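Local coordinates for protein monooxygenase (Agrobacterium tumefaciens, PDB 2I7G) that probably oxidises a small organic substrate with molecular oxygen and a reduced flavin, as do other TIM-barrel monooxygenases of the bacterial luciferase-like family, at residues E70-D75 and P141-D146; E310-A315 and A356-K361. One frame throughout, in Å; residues are numbered along the deposited sequence.

Interaction 1: residues E70-D75 and P141-D146; sequences EHHRPD and PLFGYD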
loop_
_atom_site.group_PDB
_atom_site.type_symbol
_atom_site.label_atom_id
_atom_site.label_comp_id
_atom_site.label_asym_id
_atom_site.label_seq_id
_atom_site.Cartn_x
_atom_site.Cartn_y
_atom_site.Cartn_z
ATOM N N GLU B 70 0.081 12.672 -2.187
ATOM C CA GLU B 70 0.500 12.363 -0.813
ATOM C C GLU B 70 0.525 13.634 0.029
ATOM O O GLU B 70 1.199 14.597 -0.333
ATOM C CB GLU B 70 1.936 11.809 -0.856
ATOM C CG GLU B 70 2.539 11.486 0.532
ATOM C CD GLU B 70 4.029 11.110 0.492
ATOM O OE1 GLU B 70 4.611 10.953 -0.627
ATOM O OE2 GLU B 70 4.601 10.997 1.598
ATOM N N HIS B 71 -0.177 13.619 1.154
ATOM C CA HIS B 71 -0.127 14.704 2.164
ATOM C C HIS B 71 -0.078 14.158 3.589
ATOM O O HIS B 71 -0.444 13.006 3.811
ATOM C CB HIS B 71 -1.314 15.658 2.002
ATOM C CG HIS B 71 -1.245 16.434 0.720
ATOM N ND1 HIS B 71 -0.711 17.712 0.638
ATOM C CD2 HIS B 71 -1.571 16.077 -0.541
ATOM C CE1 HIS B 71 -0.718 18.100 -0.630
ATOM N NE2 HIS B 71 -1.241 17.131 -1.363
ATOM N N HIS B 72 0.395 14.994 4.541
ATOM C CA HIS B 72 0.592 14.596 5.936
ATOM C C HIS B 72 -0.040 15.644 6.859
ATOM O O HIS B 72 0.656 16.370 7.593
ATOM C CB HIS B 72 2.093 14.395 6.208
ATOM C CG HIS B 72 2.669 13.283 5.396
ATOM N ND1 HIS B 72 2.647 11.972 5.822
ATOM C CD2 HIS B 72 3.237 13.270 4.163
ATOM C CE1 HIS B 72 3.199 11.201 4.901
ATOM N NE2 HIS B 72 3.547 11.964 3.873
ATOM N N ARG B 73 -1.369 15.719 6.820
ATOM C CA ARG B 73 -2.103 16.778 7.524
ATOM C C ARG B 73 -3.502 16.281 7.867
ATOM O O ARG B 73 -4.036 15.409 7.174
ATOM C CB ARG B 73 -2.214 17.997 6.613
ATOM C CG ARG B 73 -1.059 18.915 6.735
ATOM C CD ARG B 73 -1.127 20.041 5.738
ATOM N NE ARG B 73 -2.477 20.544 5.488
ATOM C CZ ARG B 73 -2.718 21.793 5.125
ATOM N NH1 ARG B 73 -1.700 22.642 5.019
ATOM N NH2 ARG B 73 -3.958 22.199 4.874
ATOM N N PRO B 74 -4.106 16.828 8.930
ATOM C CA PRO B 74 -5.417 16.306 9.310
ATOM C C PRO B 74 -6.480 16.498 8.242
ATOM O O PRO B 74 -7.470 15.791 8.266
ATOM C CB PRO B 74 -5.780 17.092 10.605
ATOM C CG PRO B 74 -4.848 18.251 10.644
ATOM C CD PRO B 74 -3.619 17.889 9.840
ATOM N N ASP B 75 -6.292 17.424 7.296
ATOM C CA ASP B 75 -7.340 17.635 6.320
ATOM C C ASP B 75 -7.173 16.844 5.014
ATOM O O ASP B 75 -7.856 17.153 4.020
ATOM C CB ASP B 75 -7.534 19.118 6.019
ATOM C CG ASP B 75 -6.248 19.823 5.598
ATOM O OD1 ASP B 75 -5.150 19.317 5.842
ATOM O OD2 ASP B 75 -6.345 20.948 5.065
ATOM N N PRO B 141 9.682 17.381 8.523
ATOM C CA PRO B 141 9.942 17.105 9.946
ATOM C C PRO B 141 9.469 15.728 10.402
ATOM O O PRO B 141 10.031 15.165 11.335
ATOM C CB PRO B 141 9.123 18.183 10.657
ATOM C CG PRO B 141 9.058 19.274 9.719
ATOM C CD PRO B 141 8.877 18.621 8.384
ATOM N N LEU B 142 8.457 15.180 9.745
ATOM C CA LEU B 142 7.946 13.865 10.145
ATOM C C LEU B 142 8.945 12.755 9.826
ATOM O O LEU B 142 8.978 11.714 10.498
ATOM C CB LEU B 142 6.583 13.596 9.463
ATOM C CG LEU B 142 5.865 12.266 9.725
ATOM C CD1 LEU B 142 5.781 11.946 11.249
ATOM C CD2 LEU B 142 4.464 12.215 8.991
ATOM N N PHE B 143 9.756 12.978 8.794
ATOM C CA PHE B 143 10.695 11.958 8.310
ATOM C C PHE B 143 12.169 12.249 8.638
ATOM O O PHE B 143 13.070 11.516 8.234
ATOM C CB PHE B 143 10.392 11.658 6.812
ATOM C CG PHE B 143 8.988 11.135 6.600
ATOM C CD1 PHE B 143 8.657 9.844 7.021
ATOM C CD2 PHE B 143 7.970 11.958 6.071
ATOM C CE1 PHE B 143 7.336 9.354 6.896
ATOM C CE2 PHE B 143 6.643 11.466 5.945
ATOM C CZ PHE B 143 6.339 10.168 6.355
ATOM N N GLY B 144 12.394 13.297 9.416
ATOM C CA GLY B 144 13.700 13.563 9.992
ATOM C C GLY B 144 14.679 14.280 9.090
ATOM O O GLY B 144 15.881 14.291 9.379
ATOM N N TYR B 145 14.177 14.911 8.023
ATOM C CA TYR B 145 15.061 15.588 7.047
ATOM C C TYR B 145 15.305 17.067 7.385
ATOM O O TYR B 145 14.658 17.617 8.279
ATOM C CB TYR B 145 14.550 15.366 5.595
ATOM C CG TYR B 145 14.604 13.904 5.180
ATOM C CD1 TYR B 145 15.830 13.268 4.956
ATOM C CD2 TYR B 145 13.436 13.148 5.032
ATOM C CE1 TYR B 145 15.892 11.920 4.591
ATOM C CE2 TYR B 145 13.493 11.782 4.683
ATOM C CZ TYR B 145 14.720 11.189 4.446
ATOM O OH TYR B 145 14.804 9.838 4.107
ATOM N N ASP B 146 16.290 17.686 6.746
ATOM C CA ASP B 146 16.441 19.135 6.844
ATOM C C ASP B 146 15.982 19.720 5.510
ATOM O O ASP B 146 16.241 19.134 4.460
ATOM C CB ASP B 146 17.890 19.521 7.148
ATOM C CG ASP B 146 18.390 18.969 8.500
ATOM O OD1 ASP B 146 17.597 18.906 9.474
ATOM O OD2 ASP B 146 19.590 18.614 8.585
#
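H72 and L142, whose CA atoms lie 8.5 Å apart, mark the nearest backbone approach between the irregular loop 70-75 and the end of helix 136-143, so side chains alone bridge the gap. The imidazole of H72 does most of this. F143 presents an edge to one of its faces: CE2 and CZ sit over H72 CE1, with CE2 at 3.6 Å, and the two ring planes stand at 76° in a T-shaped (edge-to-face) stack. L142 comes in on the same side of the ring, setting its CD2 methyl obliquely 3.7 Å from H72 ND1; its CG is anti to the backbone N (chi1 179°), which carries the branch out toward the loop. A second job falls to L142, because its CG also lies over a face of the F143 ring. Just past F143, at G144, the chain leaves helical geometry with a positive phi.

A bond inside the loop helps to set the rotation of the imidazole. H72 NE2 donates to E70 OE2 over 2.7 Å, almost straight at 176° and close to the imidazole plane, meeting the anti lone pair of the carboxylate. That same oxygen forms a salt bridge with R111 of the second subunit, while E70 OE1 accepts from the backbone N of V103. H72 ND1 is hydrogen-bonded to Q114 of the second subunit, a second restraint on the ring, so both imidazole nitrogens are engaged, and the guanidinium of R111 makes a cation-pi contact with F143 as well. Where the loop following strand 65-68 of a TIM barrel meets this helix end, the arrangement is a buried aromatic and His-carboxylate cluster at the dimer interface.

Interaction 2: residues E310-A315 and A356-K361; sequences EPELVA and APLVRK
L358 holds its CG beside the backbone N and anti to the carbonyl carbon (chi1 -75°), and with an extended chi2 the isobutyl group reaches from its helix toward E312. The glutamate starts in the same way, but its chain bends at chi2 (-109°), turning the carboxylate back across the leucine, and the two side chains cross at about a right angle. The contact is made by the aliphatic and carboxylate carbons: E312 CD lies 3.6 Å from L358 CD1, and E312 CG packs against the same methyl. Both carboxylate oxygens also brush the leucine methyls. This is van der Waals contact at the solvent-exposed edge of the helix pair, and since E312 was modelled in two conformers, it describes one of the positions the side chain adopts.

Deeper in, the side-chain packing is apolar. A315 is buried and directs its methyl at the other helix, where CB touches L358 CB at 3.8 Å and V359 CG2 at the same distance. V359 reaches it with the branch anti to its own carbonyl carbon, and CG2 meets A315 CA and O too. The small alanine thus fits between two consecutive residues of the partner helix, and here the backbones draw in to 5.7 Å between A315 CA and V359 CA. No hydrogen bond crosses between the segments.

The short helical segments run in broadly the same direction, crossing at -37° with their axes 9.2 Å apart. E310 occupies the N-cap position of helix 311-325, just after strand 307-309, and P311 in its first turn rests on L350, K354 and V355 of helix 341-363. P311 and V314 also pack on I260 of strand 252-260, which ties helix 311-325 to the barrel sheet.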
loop_
_atom_site.group_PDB
_atom_site.type_symbol
_atom_site.label_atom_id
_atom_site.label_comp_id
_atom_site.label_asym_id
_atom_site.label_seq_id
_atom_site.Cartn_x
_atom_site.Cartn_y
_atom_site.Cartn_z
ATOM N N GLU B 310 -19.484 24.571 -18.196
ATOM C CA GLU B 310 -20.230 23.484 -18.845
ATOM C C GLU B 310 -19.262 22.659 -19.741
ATOM O O GLU B 310 -18.128 23.103 -20.017
ATOM C CB GLU B 310 -21.401 24.026 -19.684
ATOM C CG GLU B 310 -20.937 24.852 -20.888
ATOM C CD GLU B 310 -22.111 25.215 -21.831
ATOM O OE1 GLU B 310 -23.275 25.175 -21.358
ATOM O OE2 GLU B 310 -21.849 25.544 -23.014
ATOM N N PRO B 311 -19.674 21.444 -20.146
ATOM C CA PRO B 311 -18.710 20.600 -20.876
ATOM C C PRO B 311 -18.078 21.210 -22.140
ATOM O O PRO B 311 -16.858 21.085 -22.343
ATOM C CB PRO B 311 -19.498 19.303 -21.150
ATOM C CG PRO B 311 -20.459 19.245 -19.995
ATOM C CD PRO B 311 -20.923 20.709 -19.864
ATOM N N GLU B 312 -18.872 21.889 -22.967
ATOM C CA GLU B 312 -18.336 22.443 -24.216
ATOM C C GLU B 312 -17.304 23.548 -23.970
ATOM O O GLU B 312 -16.327 23.665 -24.720
ATOM C CB GLU B 312 -19.466 22.897 -25.153
ATOM C CG GLU B 312 -20.311 21.726 -25.686
ATOM C CD GLU B 312 -20.124 21.406 -27.171
ATOM O OE1 GLU B 312 -20.936 20.614 -27.690
ATOM O OE2 GLU B 312 -19.184 21.920 -27.825
ATOM N N LEU B 313 -17.498 24.332 -22.904
ATOM C CA LEU B 313 -16.541 25.383 -22.537
ATOM C C LEU B 313 -15.228 24.778 -22.084
ATOM O O LEU B 313 -14.150 25.217 -22.495
ATOM C CB LEU B 313 -17.108 26.279 -21.424
ATOM C CG LEU B 313 -16.301 27.569 -21.167
ATOM C CD1 LEU B 313 -16.436 28.552 -22.354
ATOM C CD2 LEU B 313 -16.708 28.270 -19.880
ATOM N N VAL B 314 -15.319 23.757 -21.226
ATOM C CA VAL B 314 -14.099 23.125 -20.720
ATOM C C VAL B 314 -13.350 22.418 -21.859
ATOM O O VAL B 314 -12.119 22.518 -21.936
ATOM C CB VAL B 314 -14.418 22.185 -19.566
ATOM C CG1 VAL B 314 -13.147 21.364 -19.153
ATOM C CG2 VAL B 314 -14.931 23.036 -18.388
ATOM N N ALA B 315 -14.091 21.732 -22.737
ATOM C CA ALA B 315 -13.462 21.002 -23.858
ATOM C C ALA B 315 -12.734 21.998 -24.755
ATOM O O ALA B 315 -11.608 21.754 -25.183
ATOM C CB ALA B 315 -14.506 20.201 -24.658
ATOM N N ALA B 356 -14.520 14.604 -22.825
ATOM C CA ALA B 356 -13.483 13.740 -23.444
ATOM C C ALA B 356 -13.739 13.475 -24.941
ATOM O O ALA B 356 -12.827 13.656 -25.755
ATOM C CB ALA B 356 -13.309 12.397 -22.659
ATOM N N PRO B 357 -14.957 13.022 -25.315
ATOM C CA PRO B 357 -15.237 12.798 -26.741
ATOM C C PRO B 357 -15.025 14.026 -27.643
ATOM O O PRO B 357 -14.506 13.858 -28.753
ATOM C CB PRO B 357 -16.700 12.327 -26.756
ATOM C CG PRO B 357 -16.853 11.664 -25.377
ATOM C CD PRO B 357 -16.091 12.604 -24.463
ATOM N N LEU B 358 -15.413 15.215 -27.172
ATOM C CA LEU B 358 -15.198 16.466 -27.895
ATOM C C LEU B 358 -13.700 16.704 -28.124
ATOM O O LEU B 358 -13.267 16.973 -29.266
ATOM C CB LEU B 358 -15.818 17.659 -27.158
ATOM C CG LEU B 358 -17.352 17.812 -27.208
ATOM C CD1 LEU B 358 -17.832 18.857 -26.146
ATOM C CD2 LEU B 358 -17.826 18.181 -28.616
ATOM N N VAL B 359 -12.919 16.574 -27.048
ATOM C CA VAL B 359 -11.475 16.797 -27.122
ATOM C C VAL B 359 -10.822 15.769 -28.036
ATOM O O VAL B 359 -10.081 16.148 -28.948
ATOM C CB VAL B 359 -10.811 16.798 -25.744
ATOM C CG1 VAL B 359 -9.297 16.949 -25.927
ATOM C CG2 VAL B 359 -11.410 17.951 -24.845
ATOM N N ARG B 360 -11.145 14.492 -27.834
ATOM C CA ARG B 360 -10.546 13.429 -28.642
ATOM C C ARG B 360 -10.887 13.569 -30.127
ATOM O O ARG B 360 -10.025 13.334 -30.985
ATOM C CB ARG B 360 -10.959 12.045 -28.123
ATOM C CG ARG B 360 -10.373 11.675 -26.766
ATOM C CD ARG B 360 -11.083 10.442 -26.146
ATOM N NE ARG B 360 -10.530 10.150 -24.825
ATOM C CZ ARG B 360 -11.211 9.637 -23.804
ATOM N NH1 ARG B 360 -12.508 9.347 -23.943
ATOM N NH2 ARG B 360 -10.583 9.404 -22.634
ATOM N N LYS B 361 -12.126 13.960 -30.423
ATOM C CA LYS B 361 -12.610 14.134 -31.804
ATOM C C LYS B 361 -11.838 15.234 -32.537
ATOM O O LYS B 361 -11.438 15.069 -33.696
ATOM C CB LYS B 361 -14.129 14.403 -31.805
ATOM C CG LYS B 361 -14.730 15.119 -33.034
ATOM C CD LYS B 361 -16.277 15.056 -33.057
ATOM C CE LYS B 361 -16.972 15.695 -31.822
ATOM N NZ LYS B 361 -17.411 17.124 -31.990
#

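Two modes of long-range packing appear at opposite sides of the chain's centre, with nearest atoms about 22 Å apart and no structural element in common. Interaction 1 is buried, although it unites a loop with a helix end, with the second subunit packed against it; its chemistry is correspondingly mixed, with aromatic, charged and hydrogen-bonding groups interlocked. Interaction 2 joins two regular helices on the outside of the barrel, is untouched by the other chain, and grades from buried alanine and valine to an exposed glutamate. It buries 203 Å² against 114 Å² for interaction 1, whose polar bonds run within its loop, elsewhere in the chain and to the second subunit, not between its segments.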